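Local coordinates for protein probable tRNA pseudouridine synthase D (Methanosarcina mazei, PDB 1Z2Z) that probably converts the uridine at position 13 of transfer RNAs into pseudouridine, as a member of the TruD family of pseudouridine synthases, at residues S69-V74 with I108-I113. Sequence-based numbering, arbitrary orientation.
Sequences SRILQV and IHLKDI
Ile-71, in the last turn of helix 61-72, faces Ile-108 across 8.6 Å between their CA atoms, where the loop that leads into strand 113-121 runs past the helix, a spacing that branched aliphatic residues bridge with methyl groups alone. Ile-71 divides its contacts between its two branches: its CG2 methyl meets CD1 of Ile-108 at 4.2 Å, while the longer branch, with CD1 anti to CA (chi2 174°), extends to CD1 of Leu-110, also at 4.2 Å. Ile-108 is likewise extended, and its terminal methyl CD1 also comes within 4.4 Å of CD2 of Leu-72. Leu-72 does not aim its CB at the loop, but its fork is long enough to bring one methyl there.

In this alpha-beta protein the contact is a small apolar one at the surface, about 30 Å from the centre of the chain, with the loop lying beside the end of a helix that flanks the large mixed sheet. Leu-110 extends the same apolar patch to Thr-67 and Leu-68 of that helix, then begins a type II beta turn ending at Ile-113. Asp-112, third in the turn, adopts positive phi (70°), which aspartate tolerates better than most residues other than glycine and asparagine. The helix ends in a Schellman motif: Gln-73 takes positive phi, Val-74 N bonds to O of Ser-69 at 3.2 Å, and the bond from Gln-73 N to O of Arg-70 is weak.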
loop_
_atom_site.group_PDB
_atom_site.type_symbol
_atom_site.label_atom_id
_atom_site.label_comp_id
_atom_site.label_asym_id
_atom_site.label_seq_id
_atom_site.Cartn_x
_atom_site.Cartn_y
_atom_site.Cartn_z
ATOM N N SER A 69 -16.541 -1.176 -23.094
ATOM C CA SER A 69 -17.213 -2.442 -23.340
ATOM C C SER A 69 -18.591 -2.227 -23.969
ATOM O O SER A 69 -19.054 -3.069 -24.726
ATOM C CB SER A 69 -17.334 -3.282 -22.065
ATOM O OG SER A 69 -18.513 -2.991 -21.353
ATOM N N ARG A 70 -19.237 -1.097 -23.686
ATOM C CA ARG A 70 -20.544 -0.829 -24.262
ATOM C C ARG A 70 -20.434 -0.438 -25.740
ATOM O O ARG A 70 -21.250 -0.832 -26.556
ATOM C CB ARG A 70 -21.242 0.277 -23.486
ATOM C CG ARG A 70 -21.969 -0.182 -22.235
ATOM C CD ARG A 70 -22.129 1.006 -21.290
ATOM N NE ARG A 70 -23.011 0.737 -20.160
ATOM C CZ ARG A 70 -23.104 1.516 -19.092
ATOM N NH1 ARG A 70 -22.360 2.617 -19.006
ATOM N NH2 ARG A 70 -23.946 1.191 -18.115
ATOM N N ILE A 71 -19.396 0.315 -26.067
ATOM C CA ILE A 71 -19.136 0.786 -27.417
ATOM C C ILE A 71 -18.682 -0.333 -28.346
ATOM O O ILE A 71 -18.952 -0.314 -29.560
ATOM C CB ILE A 71 -18.033 1.868 -27.378
ATOM C CG1 ILE A 71 -18.542 3.046 -26.549
ATOM C CG2 ILE A 71 -17.599 2.249 -28.779
ATOM C CD1 ILE A 71 -17.529 4.090 -26.321
ATOM N N LEU A 72 -17.953 -1.293 -27.791
ATOM C CA LEU A 72 -17.465 -2.415 -28.583
ATOM C C LEU A 72 -18.346 -3.658 -28.375
ATOM O O LEU A 72 -18.102 -4.690 -28.988
ATOM C CB LEU A 72 -16.011 -2.730 -28.206
ATOM C CG LEU A 72 -14.943 -1.645 -28.322
ATOM C CD1 LEU A 72 -13.751 -2.044 -27.466
ATOM C CD2 LEU A 72 -14.527 -1.442 -29.767
ATOM N N GLN A 73 -19.366 -3.553 -27.526
ATOM C CA GLN A 73 -20.266 -4.676 -27.254
ATOM C C GLN A 73 -19.499 -5.972 -27.006
ATOM O O GLN A 73 -19.587 -6.913 -27.796
ATOM C CB GLN A 73 -21.238 -4.912 -28.414
ATOM C CG GLN A 73 -22.135 -3.748 -28.746
ATOM C CD GLN A 73 -23.186 -3.479 -27.711
ATOM O OE1 GLN A 73 -24.146 -4.225 -27.583
ATOM N NE2 GLN A 73 -23.018 -2.403 -26.964
ATOM N N VAL A 74 -18.729 -5.989 -25.925
ATOM C CA VAL A 74 -17.952 -7.136 -25.490
ATOM C C VAL A 74 -18.037 -7.092 -23.974
ATOM O O VAL A 74 -18.427 -6.066 -23.390
ATOM C CB VAL A 74 -16.475 -7.027 -25.881
ATOM C CG1 VAL A 74 -16.345 -6.953 -27.374
ATOM C CG2 VAL A 74 -15.838 -5.822 -25.205
ATOM N N ILE A 108 -12.984 6.277 -31.904
ATOM C CA ILE A 108 -13.532 6.473 -30.562
ATOM C C ILE A 108 -12.889 7.732 -30.011
ATOM O O ILE A 108 -11.662 7.832 -29.921
ATOM C CB ILE A 108 -13.177 5.297 -29.631
ATOM C CG1 ILE A 108 -13.791 4.003 -30.160
ATOM C CG2 ILE A 108 -13.673 5.570 -28.231
ATOM C CD1 ILE A 108 -13.462 2.794 -29.318
ATOM N N HIS A 109 -13.719 8.700 -29.652
ATOM C CA HIS A 109 -13.230 9.965 -29.118
ATOM C C HIS A 109 -14.016 10.291 -27.868
ATOM O O HIS A 109 -15.064 10.928 -27.938
ATOM C CB HIS A 109 -13.415 11.082 -30.148
ATOM C CG HIS A 109 -12.723 10.816 -31.449
ATOM N ND1 HIS A 109 -11.352 10.902 -31.594
ATOM C CD2 HIS A 109 -13.203 10.410 -32.649
ATOM C CE1 HIS A 109 -11.022 10.560 -32.826
ATOM N NE2 HIS A 109 -12.124 10.257 -33.489
ATOM N N LEU A 110 -13.520 9.829 -26.726
ATOM C CA LEU A 110 -14.181 10.096 -25.463
ATOM C C LEU A 110 -13.563 11.335 -24.836
ATOM O O LEU A 110 -12.437 11.700 -25.160
ATOM C CB LEU A 110 -14.049 8.893 -24.546
ATOM C CG LEU A 110 -15.061 7.804 -24.919
ATOM C CD1 LEU A 110 -14.589 6.450 -24.401
ATOM C CD2 LEU A 110 -16.425 8.173 -24.342
ATOM N N LYS A 111 -14.304 11.997 -23.958
ATOM C CA LYS A 111 -13.797 13.201 -23.341
ATOM C C LYS A 111 -12.780 12.895 -22.247
ATOM O O LYS A 111 -13.069 12.170 -21.294
ATOM C CB LYS A 111 -14.944 14.038 -22.771
ATOM C CG LYS A 111 -14.539 15.463 -22.393
ATOM C CD LYS A 111 -15.615 16.163 -21.577
ATOM C CE LYS A 111 -15.159 17.531 -21.059
ATOM N NZ LYS A 111 -14.148 17.484 -19.953
ATOM N N ASP A 112 -11.589 13.461 -22.399
ATOM C CA ASP A 112 -10.504 13.281 -21.448
ATOM C C ASP A 112 -9.959 11.856 -21.501
ATOM O O ASP A 112 -9.577 11.271 -20.487
ATOM C CB ASP A 112 -10.965 13.645 -20.025
ATOM C CG ASP A 112 -11.051 15.166 -19.798
ATOM O OD1 ASP A 112 -10.456 15.932 -20.599
ATOM O OD2 ASP A 112 -11.696 15.595 -18.809
ATOM N N ILE A 113 -9.914 11.313 -22.708
ATOM C CA ILE A 113 -9.416 9.975 -22.928
ATOM C C ILE A 113 -8.701 10.012 -24.242
ATOM O O ILE A 113 -9.179 10.606 -25.199
ATOM C CB ILE A 113 -10.553 8.968 -23.027
ATOM C CG1 ILE A 113 -11.268 8.886 -21.677
ATOM C CG2 ILE A 113 -10.021 7.617 -23.494
ATOM C CD1 ILE A 113 -10.433 8.274 -20.570
#